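Long-range contacts in putative alpha-N-acetylgalactosaminidase (Bacillus halodurans C-125, PDB 3CC1), which probably hydrolyses terminal alpha-linked N-acetylgalactosamine residues from glycoconjugates, as a glycoside hydrolase with a TIM-barrel domain and a C-terminal beta sandwich: residues Asp241-Asp246 and Thr294-Asp299; Trp269-Met274 and His312-Phe317; Gly273-Gly278 and Leu302-Leu307. All coordinates share one frame; numbering follows the deposited sequence.

Contact 1. Residues Asp241-Asp246 and Thr294-Asp299; sequences DDFWDD and TRFTKD
Arg295 grips Asp245 twice, through its backbone N and through NH1 at the end of its side chain. The backbone N donates to Asp245 OD2 at 2.8 Å, on the anti lone pair of that oxygen, and NH1 donates to Asp245 O, also 2.8 Å away. The second bond lies in the carbonyl plane and only 4° out of the guanidinium plane. It is the bend of the arginine chain at chi3, 85°, that brings the guanidinium back to this carbonyl while CB, CG and CD run past OD2. In one of two modelled conformers, and so less certainly, Asp246 OD2 forms a salt bridge with NH1 at 3.2 Å, the carboxylate and guanidinium planes 4° apart although the oxygen sits tilted from the guanidinium plane; the same conformer bonds Ser248 OG through OD1.

Beside this polar grip, the Phe296 ring lies with one face against Asp245 CA, a CH-pi contact of 3.7 Å from CA to the ring centroid. Phe243 CZ meets the edge of the same ring, 3.7 Å from Phe296 CZ. Asp245 CB packs on Thr294 OG1 at 3.4 Å.

In the next shell, Asp245 OD1 forms a salt bridge with Arg292, so this buried carboxylate is probably well compensated as an anion. Thr294 OG1 bonds Pro276 O and accepts from Phe296 N, 3.2 Å away. The result joins an inverse gamma turn centred on Asp245 to an ST turn at Thr294, and brings together two helix starts, with Thr297 and, in that conformer, Asp246 as side-chain N-caps of helices 298-310 and 247-262.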
ATOM      1  N   ASP A 241      12.110  13.851   0.701  1.00 26.31           N
ATOM      2  CA  ASP A 241      11.130  14.929   0.509  1.00 27.21           C
ATOM      3  C   ASP A 241      10.952  15.727   1.801  1.00 27.38           C
ATOM      4  O   ASP A 241      10.349  15.259   2.759  1.00 27.26           O
ATOM      5  CB  ASP A 241       9.757  14.373   0.168  1.00 27.76           C
ATOM      6  CG  ASP A 241       9.713  13.678  -1.184  1.00 32.15           C
ATOM      7  OD1 ASP A 241      10.363  14.172  -2.106  1.00 34.97           O
ATOM      8  OD2 ASP A 241       9.040  12.630  -1.306  1.00 38.15           O
ATOM      9  N   ASP A 242      11.535  16.907   1.816  1.00 26.98           N
ATOM     10  CA  ASP A 242      11.232  17.885   2.819  1.00 26.54           C
ATOM     11  C   ASP A 242       9.820  18.426   2.618  1.00 25.54           C
ATOM     12  O   ASP A 242       9.303  18.530   1.483  1.00 24.46           O
ATOM     13  CB  ASP A 242      12.249  19.012   2.792  1.00 26.46           C
ATOM     14  CG  ASP A 242      13.587  18.583   3.389  1.00 29.95           C
ATOM     15  OD1 ASP A 242      13.606  18.128   4.570  1.00 33.45           O
ATOM     16  OD2 ASP A 242      14.595  18.688   2.672  1.00 31.39           O
ATOM     17  N   PHE A 243       9.225  18.782   3.746  1.00 24.25           N
ATOM     18  CA  PHE A 243       7.902  19.319   3.758  1.00 22.74           C
ATOM     19  C   PHE A 243       7.886  20.690   3.141  1.00 21.81           C
ATOM     20  O   PHE A 243       8.709  21.572   3.453  1.00 21.44           O
ATOM     21  CB  PHE A 243       7.277  19.278   5.154  1.00 23.21           C
ATOM     22  CG  PHE A 243       5.835  19.631   5.135  1.00 22.09           C
ATOM     23  CD1 PHE A 243       4.912  18.750   4.604  1.00 22.87           C
ATOM     24  CD2 PHE A 243       5.401  20.870   5.571  1.00 21.87           C
ATOM     25  CE1 PHE A 243       3.587  19.081   4.546  1.00 22.09           C
ATOM     26  CE2 PHE A 243       4.087  21.201   5.505  1.00 22.89           C
ATOM     27  CZ  PHE A 243       3.160  20.301   4.965  1.00 22.12           C
ATOM     28  N   TRP A 244       6.912  20.844   2.238  1.00 22.18           N
ATOM     29  CA  TRP A 244       6.624  22.085   1.534  1.00 21.10           C
ATOM     30  C   TRP A 244       5.117  22.265   1.294  1.00 21.81           C
ATOM     31  O   TRP A 244       4.297  21.384   1.603  1.00 22.29           O
ATOM     32  CB  TRP A 244       7.365  22.126   0.169  1.00 21.31           C
ATOM     33  CG  TRP A 244       8.761  22.597   0.207  1.00 21.45           C
ATOM     34  CD1 TRP A 244       9.895  21.838   0.098  1.00 21.95           C
ATOM     35  CD2 TRP A 244       9.205  23.948   0.342  1.00 22.71           C
ATOM     36  NE1 TRP A 244      11.002  22.629   0.149  1.00 21.87           N
ATOM     37  CE2 TRP A 244      10.613  23.931   0.302  1.00 19.91           C
ATOM     38  CE3 TRP A 244       8.552  25.169   0.492  1.00 21.34           C
ATOM     39  CZ2 TRP A 244      11.378  25.084   0.413  1.00 19.78           C
ATOM     40  CZ3 TRP A 244       9.301  26.299   0.599  1.00 19.59           C
ATOM     41  CH2 TRP A 244      10.719  26.254   0.526  1.00 19.04           C
ATOM     42  N   ASP A 245       4.779  23.417   0.714  1.00 21.44           N
ATOM     43  CA  ASP A 245       3.377  23.794   0.350  1.00 21.28           C
ATOM     44  C   ASP A 245       2.868  23.042  -0.890  1.00 22.34           C
ATOM     45  O   ASP A 245       2.626  23.622  -1.971  1.00 21.90           O
ATOM     46  CB  ASP A 245       3.223  25.325   0.186  1.00 21.88           C
ATOM     47  CG  ASP A 245       4.203  25.930  -0.801  1.00 20.73           C
ATOM     48  OD1 ASP A 245       5.387  25.499  -0.868  1.00 21.26           O
ATOM     49  OD2 ASP A 245       3.796  26.860  -1.499  1.00 20.35           O
ATOM     50  N   ASP A 246       2.770  21.729  -0.745  0.50 22.26           N
ATOM     51  CA  ASP A 246       2.116  20.898  -1.751  0.50 22.86           C
ATOM     52  C   ASP A 246       1.246  19.879  -1.072  0.50 22.33           C
ATOM     53  O   ASP A 246       1.658  19.234  -0.110  0.50 22.27           O
ATOM     54  CB  ASP A 246       3.118  20.184  -2.656  0.50 23.19           C
ATOM     55  CG  ASP A 246       2.433  19.486  -3.839  0.50 26.56           C
ATOM     56  OD1 ASP A 246       2.042  18.297  -3.685  0.50 30.61           O
ATOM     57  OD2 ASP A 246       2.316  20.115  -4.929  0.50 29.76           O
ATOM     58  N   THR A 294       2.206  31.137  -0.065  1.00 21.84           N
ATOM     59  CA  THR A 294       1.988  29.709   0.102  1.00 21.67           C
ATOM     60  C   THR A 294       0.934  29.165  -0.835  1.00 21.60           C
ATOM     61  O   THR A 294      -0.079  29.770  -1.050  1.00 21.56           O
ATOM     62  CB  THR A 294       1.642  29.325   1.554  1.00 21.82           C
ATOM     63  OG1 THR A 294       1.495  27.904   1.625  1.00 23.62           O
ATOM     64  CG2 THR A 294       0.378  29.988   2.033  1.00 20.91           C
ATOM     65  N   ARG A 295       1.211  28.006  -1.409  1.00 21.93           N
ATOM     66  CA  ARG A 295       0.299  27.384  -2.343  1.00 22.42           C
ATOM     67  C   ARG A 295      -0.845  26.691  -1.604  1.00 22.29           C
ATOM     68  O   ARG A 295      -1.817  26.326  -2.222  1.00 22.06           O
ATOM     69  CB  ARG A 295       1.022  26.372  -3.238  1.00 23.32           C
ATOM     70  CG  ARG A 295       1.997  27.008  -4.206  1.00 24.91           C
ATOM     71  CD  ARG A 295       2.982  25.983  -4.714  1.00 28.05           C
ATOM     72  NE  ARG A 295       2.428  25.259  -5.848  1.00 30.88           N
ATOM     73  CZ  ARG A 295       1.961  24.008  -5.801  1.00 37.06           C
ATOM     74  NH1 ARG A 295       1.971  23.258  -4.691  1.00 34.71           N
ATOM     75  NH2 ARG A 295       1.471  23.489  -6.910  1.00 41.73           N
ATOM     76  N   PHE A 296      -0.736  26.543  -0.286  1.00 21.00           N
ATOM     77  CA  PHE A 296      -1.785  25.875   0.489  1.00 20.31           C
ATOM     78  C   PHE A 296      -3.016  26.779   0.545  1.00 21.84           C
ATOM     79  O   PHE A 296      -2.905  27.994   0.774  1.00 20.69           O
ATOM     80  CB  PHE A 296      -1.369  25.577   1.895  1.00 20.34           C
ATOM     81  CG  PHE A 296      -0.515  24.342   2.057  1.00 19.65           C
ATOM     82  CD1 PHE A 296      -0.759  23.205   1.348  1.00 22.52           C
ATOM     83  CD2 PHE A 296       0.453  24.304   3.036  1.00 23.02           C
ATOM     84  CE1 PHE A 296       0.019  22.043   1.565  1.00 23.83           C
ATOM     85  CE2 PHE A 296       1.229  23.168   3.248  1.00 25.18           C
ATOM     86  CZ  PHE A 296       1.001  22.042   2.506  1.00 24.65           C
ATOM     87  N   THR A 297      -4.190  26.181   0.331  1.00 21.52           N
ATOM     88  CA  THR A 297      -5.417  26.923   0.500  1.00 21.74           C
ATOM     89  C   THR A 297      -5.557  27.163   1.997  1.00 21.75           C
ATOM     90  O   THR A 297      -4.848  26.553   2.823  1.00 21.51           O
ATOM     91  CB  THR A 297      -6.645  26.152   0.011  1.00 22.09           C
ATOM     92  OG1 THR A 297      -6.786  24.970   0.819  1.00 21.54           O
ATOM     93  CG2 THR A 297      -6.561  25.817  -1.520  1.00 21.92           C
ATOM     94  N   LYS A 298      -6.479  28.038   2.358  1.00 22.24           N
ATOM     95  CA  LYS A 298      -6.740  28.290   3.779  1.00 22.84           C
ATOM     96  C   LYS A 298      -7.163  27.026   4.520  1.00 22.71           C
ATOM     97  O   LYS A 298      -6.724  26.773   5.638  1.00 22.78           O
ATOM     98  CB  LYS A 298      -7.808  29.359   3.939  1.00 22.79           C
ATOM     99  CG  LYS A 298      -7.283  30.760   3.645  1.00 26.09           C
ATOM    100  CD  LYS A 298      -8.361  31.812   3.785  1.00 28.88           C
ATOM    101  CE  LYS A 298      -7.729  33.190   3.597  1.00 32.23           C
ATOM    102  NZ  LYS A 298      -8.797  34.206   3.830  1.00 34.15           N
ATOM    103  N   ASP A 299      -8.008  26.215   3.889  1.00 22.81           N
ATOM    104  CA  ASP A 299      -8.416  24.958   4.491  1.00 22.26           C
ATOM    105  C   ASP A 299      -7.186  24.052   4.772  1.00 21.72           C
ATOM    106  O   ASP A 299      -7.071  23.384   5.830  1.00 21.63           O
ATOM    107  CB  ASP A 299      -9.414  24.208   3.629  1.00 22.61           C
ATOM    108  CG  ASP A 299     -10.838  24.745   3.728  1.00 25.20           C
ATOM    109  OD1 ASP A 299     -11.112  25.576   4.645  1.00 25.59           O
ATOM    110  OD2 ASP A 299     -11.663  24.311   2.872  1.00 26.22           O
TER

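Contact 2. Residues Trp269-Met274 and His312-Phe317; sequences WPDCGM and HSPLMF. Unlike the reference sequence in segment 269-274: Gly273 (reference Asp). Unlike the reference sequence in segment 312-317: His312 (reference Arg).
From Trp269 to Met274 the chain runs in roughly the same direction as His312 to Met316, 31° apart, with Asp271 nearest Ser313 and Met274 nearest Met316. Pro270 O receives a CA-H...O contact from Ser313 CA at 3.1 Å, and Cys272 N donates an almost straight bond (166°) to Ser313 OG at 3.0 Å. A water donates to Gly273 O and Pro314 O and accepts from Met316 N, bridging the backbones. Asp271 OD1 takes the N-H of Gly273 in an Asx turn, met from above the carboxylate plane.

With chi1 at -176°, the hydroxyl of Ser313 lies beside its own carbonyl carbon and faces Cys272 N. Trp269 CB rests 3.4 Å from His312 O, while its CE3 packs 3.7 Å from His312 CB. At Trp269, an alanine would keep CB near His312 O, but His312 CB would probably lose its indole cover, opening a gap. Selenomethionines Met274 and Met316 meet through CG and CB, 3.9 Å apart.

His312 closes helix 298-310 in a Schellman motif, its ND1 bonded to Asn341 O. Trp308 of that helix touches Cys272 and Ser313, and strand 315-317 continues beside strand 14-17 of the parallel sheet.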
ATOM      1  N   TRP A 269      10.071  14.638  20.083  1.00 28.43           N
ATOM      2  CA  TRP A 269       8.838  15.101  19.418  1.00 28.18           C
ATOM      3  C   TRP A 269       8.920  14.625  18.000  1.00 27.10           C
ATOM      4  O   TRP A 269      10.014  14.532  17.464  1.00 25.47           O
ATOM      5  CB  TRP A 269       8.723  16.638  19.329  1.00 28.54           C
ATOM      6  CG  TRP A 269       9.056  17.358  20.542  1.00 30.81           C
ATOM      7  CD1 TRP A 269      10.142  18.181  20.761  1.00 33.81           C
ATOM      8  CD2 TRP A 269       8.317  17.346  21.719  1.00 29.10           C
ATOM      9  NE1 TRP A 269      10.106  18.671  22.040  1.00 33.21           N
ATOM     10  CE2 TRP A 269       8.989  18.165  22.648  1.00 32.75           C
ATOM     11  CE3 TRP A 269       7.142  16.719  22.096  1.00 30.87           C
ATOM     12  CZ2 TRP A 269       8.520  18.371  23.910  1.00 30.12           C
ATOM     13  CZ3 TRP A 269       6.687  16.936  23.344  1.00 29.09           C
ATOM     14  CH2 TRP A 269       7.371  17.741  24.232  1.00 30.16           C
ATOM     15  N   PRO A 270       7.761  14.392  17.374  1.00 26.07           N
ATOM     16  CA  PRO A 270       7.748  14.193  15.932  1.00 26.80           C
ATOM     17  C   PRO A 270       7.873  15.524  15.193  1.00 27.72           C
ATOM     18  O   PRO A 270       7.054  16.455  15.389  1.00 30.89           O
ATOM     19  CB  PRO A 270       6.373  13.573  15.676  1.00 25.23           C
ATOM     20  CG  PRO A 270       5.501  14.220  16.799  1.00 26.41           C
ATOM     21  CD  PRO A 270       6.409  14.371  17.971  1.00 25.81           C
ATOM     22  N   ASP A 271       8.858  15.589  14.321  1.00 27.17           N
ATOM     23  CA  ASP A 271       9.016  16.726  13.465  1.00 27.79           C
ATOM     24  C   ASP A 271       8.312  16.523  12.130  1.00 26.19           C
ATOM     25  O   ASP A 271       8.769  15.736  11.303  1.00 24.31           O
ATOM     26  CB  ASP A 271      10.497  17.005  13.233  1.00 28.78           C
ATOM     27  CG  ASP A 271      10.724  18.354  12.527  1.00 35.41           C
ATOM     28  OD1 ASP A 271       9.729  19.108  12.276  1.00 39.04           O
ATOM     29  OD2 ASP A 271      11.901  18.667  12.223  1.00 42.19           O
ATOM     30  N   CYS A 272       7.226  17.274  11.926  1.00 25.11           N
ATOM     31  CA  CYS A 272       6.393  17.140  10.733  1.00 25.91           C
ATOM     32  C   CYS A 272       6.843  18.046   9.602  1.00 25.40           C
ATOM     33  O   CYS A 272       6.405  17.913   8.464  1.00 25.33           O
ATOM     34  CB  CYS A 272       4.929  17.414  11.065  1.00 25.84           C
ATOM     35  SG  CYS A 272       4.250  16.129  12.150  1.00 30.73           S
ATOM     36  N   GLY A 273       7.741  18.958   9.931  1.00 25.01           N
ATOM     37  CA  GLY A 273       8.273  19.865   8.968  1.00 24.27           C
ATOM     38  C   GLY A 273       8.047  21.333   9.282  1.00 24.28           C
ATOM     39  O   GLY A 273       7.169  21.721  10.044  1.00 24.00           O
HETATM   40  N   MSE A 274       8.838  22.171   8.641  1.00 23.20           N
HETATM   41  CA  MSE A 274       8.681  23.603   8.819  1.00 23.23           C
HETATM   42  C   MSE A 274       7.361  24.039   8.170  1.00 23.07           C
HETATM   43  O   MSE A 274       6.843  23.360   7.273  1.00 22.65           O
HETATM   44  CB  MSE A 274       9.912  24.320   8.290  1.00 24.35           C
HETATM   45  CG  MSE A 274      11.200  24.070   9.205  1.00 28.39           C
HETATM   46 SE   MSE A 274      12.690  24.635   8.224  0.75 38.50          SE
HETATM   47  CE  MSE A 274      12.559  23.857   6.447  1.00 37.26           C
ATOM     48  N   HIS A 312       2.153  17.365  18.732  1.00 24.82           N
ATOM     49  CA  HIS A 312       3.293  18.017  19.420  1.00 23.40           C
ATOM     50  C   HIS A 312       4.511  18.214  18.503  1.00 23.21           C
ATOM     51  O   HIS A 312       5.638  18.102  18.942  1.00 22.78           O
ATOM     52  CB  HIS A 312       3.731  17.216  20.646  1.00 23.99           C
ATOM     53  CG  HIS A 312       2.768  17.252  21.797  1.00 24.03           C
ATOM     54  ND1 HIS A 312       2.259  18.424  22.308  1.00 24.69           N
ATOM     55  CD2 HIS A 312       2.279  16.260  22.578  1.00 22.52           C
ATOM     56  CE1 HIS A 312       1.480  18.153  23.337  1.00 22.79           C
ATOM     57  NE2 HIS A 312       1.489  16.848  23.535  1.00 20.86           N
ATOM     58  N   SER A 313       4.290  18.524  17.234  1.00 22.14           N
ATOM     59  CA  SER A 313       5.399  18.844  16.365  1.00 21.90           C
ATOM     60  C   SER A 313       5.980  20.222  16.771  1.00 22.09           C
ATOM     61  O   SER A 313       5.210  21.149  17.130  1.00 22.20           O
ATOM     62  CB  SER A 313       4.927  18.890  14.902  1.00 21.73           C
ATOM     63  OG  SER A 313       6.012  19.118  13.988  1.00 23.05           O
ATOM     64  N   PRO A 314       7.311  20.380  16.684  1.00 21.92           N
ATOM     65  CA  PRO A 314       7.802  21.755  16.681  1.00 22.04           C
ATOM     66  C   PRO A 314       7.072  22.583  15.657  1.00 21.40           C
ATOM     67  O   PRO A 314       6.648  22.069  14.638  1.00 21.42           O
ATOM     68  CB  PRO A 314       9.280  21.631  16.298  1.00 23.14           C
ATOM     69  CG  PRO A 314       9.635  20.235  16.526  1.00 24.45           C
ATOM     70  CD  PRO A 314       8.391  19.399  16.492  1.00 22.77           C
ATOM     71  N   LEU A 315       6.913  23.858  15.963  1.00 21.45           N
ATOM     72  CA  LEU A 315       6.249  24.820  15.100  1.00 22.18           C
ATOM     73  C   LEU A 315       7.296  25.821  14.646  1.00 22.56           C
ATOM     74  O   LEU A 315       7.603  26.763  15.369  1.00 23.12           O
ATOM     75  CB  LEU A 315       5.111  25.551  15.862  1.00 21.66           C
ATOM     76  CG  LEU A 315       3.969  24.662  16.385  1.00 22.85           C
ATOM     77  CD1 LEU A 315       2.818  25.511  17.087  1.00 20.63           C
ATOM     78  CD2 LEU A 315       3.394  23.735  15.293  1.00 22.10           C
HETATM   79  N   MSE A 316       7.845  25.611  13.453  1.00 22.47           N
HETATM   80  CA  MSE A 316       8.830  26.523  12.874  1.00 22.70           C
HETATM   81  C   MSE A 316       8.281  27.215  11.634  1.00 21.56           C
HETATM   82  O   MSE A 316       8.237  26.611  10.566  1.00 23.23           O
HETATM   83  CB  MSE A 316      10.105  25.773  12.511  1.00 22.21           C
HETATM   84  CG  MSE A 316      10.857  25.289  13.718  1.00 24.76           C
HETATM   85 SE   MSE A 316      11.800  26.736  14.690  0.75 26.29          SE
HETATM   86  CE  MSE A 316      11.252  25.975  16.157  1.00 17.99           C
ATOM     87  N   PHE A 317       7.939  28.471  11.746  1.00 21.13           N
ATOM     88  CA  PHE A 317       7.406  29.232  10.658  1.00 20.86           C
ATOM     89  C   PHE A 317       8.460  29.517   9.618  1.00 21.91           C
ATOM     90  O   PHE A 317       9.489  30.000   9.941  1.00 20.81           O
ATOM     91  CB  PHE A 317       6.850  30.538  11.186  1.00 21.56           C
ATOM     92  CG  PHE A 317       6.093  31.337  10.193  1.00 20.32           C
ATOM     93  CD1 PHE A 317       6.702  32.258   9.425  1.00 21.84           C
ATOM     94  CD2 PHE A 317       4.743  31.200  10.061  1.00 22.17           C
ATOM     95  CE1 PHE A 317       6.004  32.997   8.547  1.00 21.21           C
ATOM     96  CE2 PHE A 317       4.040  31.951   9.191  1.00 22.10           C
ATOM     97  CZ  PHE A 317       4.667  32.840   8.423  1.00 22.80           C
TER
HETATM   98  O   HOH W   1       7.591  23.054  12.320  1.00 24.72           O

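Contact 3. Residues Gly273-Gly278 and Leu302-Leu307; sequences GMLPLG and LTMMNL. Unlike the reference sequence in segment 273-278: Gly273 (reference Asp).
Met304, a selenomethionine here, reaches from helix 298-310 against the bend formed by Leu275, Pro276 and Leu277. Its CB points toward that bend, and CG, anti to the backbone N (chi1 174°), carries the chain straight outward through an extended chi2. CB and CG themselves stay short of the loop. The first atom to touch is SE, 3.7 Å from Pro276 CD and 4.0 Å from Leu275 CD2. At SE the chain bends, chi3 68°, and swings CE toward Leu277. There the methyl ends the chain 3.7 Å from Leu277 CD2, with CG and CD1 of the same leucine close by; the two side chains meet tip to tip. CE also keeps Leu275 at its flank, 4.0 Å from CD2, so that one methyl is packed between both leucines.

Met305, the next residue and also a selenomethionine, comes in from beside it. Bent at chi2 and chi3, it crosses Leu275 at about a right angle and brings SE to 4.1 Å from Leu275 CD1. Leu277 CD1 is more distant, at 4.3 Å from that SE. Leu275 is therefore shared, one methyl branch turned to each selenium, and Leu277 likewise touches both selenomethionines. No hydrogen bond crosses the contact.

Farther out, Phe243 touches both Pro276 and Met304, and Leu250 of helix 247-262 also packs on Met304. Pro276 centres an inverse gamma turn. Backbone bonds from Leu275 to Met316 and Gly318 set 273-278 beside strand 315-317, where it probably replaces a barrel strand despite its irregular geometry; this is the helix-against-wall packing of a TIM barrel.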
ATOM      1  N   GLY A 273       7.741  18.958   9.931  1.00 25.01           N
ATOM      2  CA  GLY A 273       8.273  19.865   8.968  1.00 24.27           C
ATOM      3  C   GLY A 273       8.047  21.333   9.282  1.00 24.28           C
ATOM      4  O   GLY A 273       7.169  21.721  10.044  1.00 24.00           O
HETATM    5  N   MSE A 274       8.838  22.171   8.641  1.00 23.20           N
HETATM    6  CA  MSE A 274       8.681  23.603   8.819  1.00 23.23           C
HETATM    7  C   MSE A 274       7.361  24.039   8.170  1.00 23.07           C
HETATM    8  O   MSE A 274       6.843  23.360   7.273  1.00 22.65           O
HETATM    9  CB  MSE A 274       9.912  24.320   8.290  1.00 24.35           C
HETATM   10  CG  MSE A 274      11.200  24.070   9.205  1.00 28.39           C
HETATM   11 SE   MSE A 274      12.690  24.635   8.224  0.75 38.50          SE
HETATM   12  CE  MSE A 274      12.559  23.857   6.447  1.00 37.26           C
ATOM     13  N   LEU A 275       6.775  25.112   8.693  1.00 22.75           N
ATOM     14  CA  LEU A 275       5.471  25.622   8.196  1.00 22.70           C
ATOM     15  C   LEU A 275       5.617  26.520   6.959  1.00 22.56           C
ATOM     16  O   LEU A 275       6.086  27.652   7.080  1.00 21.55           O
ATOM     17  CB  LEU A 275       4.724  26.383   9.301  1.00 23.41           C
ATOM     18  CG  LEU A 275       4.772  25.725  10.693  1.00 23.09           C
ATOM     19  CD1 LEU A 275       4.197  26.692  11.789  1.00 24.26           C
ATOM     20  CD2 LEU A 275       4.051  24.342  10.644  1.00 22.37           C
ATOM     21  N   PRO A 276       5.239  26.003   5.748  1.00 22.90           N
ATOM     22  CA  PRO A 276       5.348  26.832   4.566  1.00 23.30           C
ATOM     23  C   PRO A 276       4.110  27.702   4.430  1.00 23.78           C
ATOM     24  O   PRO A 276       3.181  27.410   3.669  1.00 24.41           O
ATOM     25  CB  PRO A 276       5.459  25.827   3.432  1.00 23.66           C
ATOM     26  CG  PRO A 276       4.679  24.623   3.894  1.00 23.11           C
ATOM     27  CD  PRO A 276       4.677  24.673   5.426  1.00 23.65           C
ATOM     28  N   LEU A 277       4.153  28.788   5.179  1.00 22.85           N
ATOM     29  CA  LEU A 277       3.073  29.738   5.260  1.00 23.36           C
ATOM     30  C   LEU A 277       3.536  31.120   4.856  1.00 23.34           C
ATOM     31  O   LEU A 277       4.729  31.444   4.913  1.00 23.12           O
ATOM     32  CB  LEU A 277       2.543  29.770   6.700  1.00 22.74           C
ATOM     33  CG  LEU A 277       1.852  28.536   7.284  1.00 23.96           C
ATOM     34  CD1 LEU A 277       1.540  28.744   8.757  1.00 22.40           C
ATOM     35  CD2 LEU A 277       0.618  28.159   6.495  1.00 23.70           C
ATOM     36  N   GLY A 278       2.577  31.940   4.429  1.00 23.88           N
ATOM     37  CA  GLY A 278       2.865  33.310   4.046  1.00 23.04           C
ATOM     38  C   GLY A 278       3.799  33.374   2.866  1.00 22.58           C
ATOM     39  O   GLY A 278       3.684  32.610   1.945  1.00 21.30           O
ATOM     40  N   LEU A 302      -4.979  25.311   7.757  1.00 22.49           N
ATOM     41  CA  LEU A 302      -5.575  24.902   9.048  1.00 23.39           C
ATOM     42  C   LEU A 302      -5.437  23.405   9.290  1.00 23.06           C
ATOM     43  O   LEU A 302      -5.179  22.985  10.385  1.00 23.21           O
ATOM     44  CB  LEU A 302      -7.049  25.271   9.122  1.00 23.50           C
ATOM     45  CG  LEU A 302      -7.338  26.768   9.144  1.00 25.96           C
ATOM     46  CD1 LEU A 302      -8.820  27.001   8.959  1.00 26.74           C
ATOM     47  CD2 LEU A 302      -6.882  27.423  10.417  1.00 25.91           C
ATOM     48  N   THR A 303      -5.568  22.626   8.221  1.00 23.31           N
ATOM     49  CA  THR A 303      -5.376  21.182   8.283  1.00 22.75           C
ATOM     50  C   THR A 303      -3.968  20.820   8.760  1.00 22.45           C
ATOM     51  O   THR A 303      -3.800  19.992   9.666  1.00 21.83           O
ATOM     52  CB  THR A 303      -5.755  20.485   6.937  1.00 22.61           C
ATOM     53  OG1 THR A 303      -7.196  20.480   6.820  1.00 23.12           O
ATOM     54  CG2 THR A 303      -5.210  19.063   6.869  1.00 20.08           C
HETATM   55  N   MSE A 304      -2.978  21.500   8.205  1.00 21.46           N
HETATM   56  CA  MSE A 304      -1.616  21.320   8.620  1.00 21.83           C
HETATM   57  C   MSE A 304      -1.424  21.729  10.078  1.00 20.98           C
HETATM   58  O   MSE A 304      -0.848  20.996  10.850  1.00 20.63           O
HETATM   59  CB  MSE A 304      -0.653  22.119   7.714  1.00 21.36           C
HETATM   60  CG  MSE A 304       0.795  22.050   8.223  1.00 23.52           C
HETATM   61 SE   MSE A 304       1.823  23.445   7.390  0.75 23.40          SE
HETATM   62  CE  MSE A 304       0.952  24.926   8.261  1.00 26.88           C
HETATM   63  N   MSE A 305      -1.918  22.908  10.443  1.00 20.48           N
HETATM   64  CA  MSE A 305      -1.771  23.382  11.805  1.00 21.39           C
HETATM   65  C   MSE A 305      -2.411  22.410  12.797  1.00 21.33           C
HETATM   66  O   MSE A 305      -1.870  22.157  13.880  1.00 21.63           O
HETATM   67  CB  MSE A 305      -2.376  24.777  11.986  1.00 20.86           C
HETATM   68  CG  MSE A 305      -1.648  25.894  11.260  1.00 23.85           C
HETATM   69 SE   MSE A 305       0.171  26.156  11.913  0.75 22.34          SE
HETATM   70  CE  MSE A 305      -0.214  26.780  13.711  1.00 22.16           C
ATOM     71  N   ASN A 306      -3.536  21.817  12.406  1.00 21.99           N
ATOM     72  CA  ASN A 306      -4.288  20.936  13.308  1.00 20.99           C
ATOM     73  C   ASN A 306      -3.494  19.662  13.631  1.00 20.70           C
ATOM     74  O   ASN A 306      -3.429  19.230  14.767  1.00 20.08           O
ATOM     75  CB  ASN A 306      -5.668  20.588  12.725  1.00 21.54           C
ATOM     76  CG  ASN A 306      -6.670  21.744  12.844  1.00 21.71           C
ATOM     77  OD1 ASN A 306      -6.569  22.587  13.750  1.00 20.97           O
ATOM     78  ND2 ASN A 306      -7.636  21.782  11.942  1.00 23.37           N
ATOM     79  N   LEU A 307      -2.902  19.061  12.616  1.00 19.98           N
ATOM     80  CA  LEU A 307      -2.136  17.830  12.791  1.00 20.86           C
ATOM     81  C   LEU A 307      -0.842  18.093  13.572  1.00 21.73           C
ATOM     82  O   LEU A 307      -0.472  17.328  14.497  1.00 22.79           O
ATOM     83  CB  LEU A 307      -1.826  17.173  11.411  1.00 21.11           C
ATOM     84  CG  LEU A 307      -0.869  15.979  11.486  1.00 21.68           C
ATOM     85  CD1 LEU A 307      -1.509  14.878  12.343  1.00 23.36           C
ATOM     86  CD2 LEU A 307      -0.440  15.427  10.074  1.00 21.86           C
TER

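In the fold
From the N terminus, the chain first meets 241-246, the loop after strand 240-241, then helix 247-262, then 269-278, whose first part serves contact 2 and second part contact 3, sharing Gly273 and Met274. Contact 1 closes a loop of 47 residues when 294-299 returns to 241-246. Contact 3 closes a shorter one on helix 298-310, and contact 2 closes on strand 315-317 just after that helix. Contact 3 nests within the span of contact 2, whereas contact 1 crosses both. Phe243 packs against the backbone of Cys272 to Met274, and Met316 O bonds Leu275 N, so loop, helix and strand 315-317 of the parallel barrel sheet are tied together.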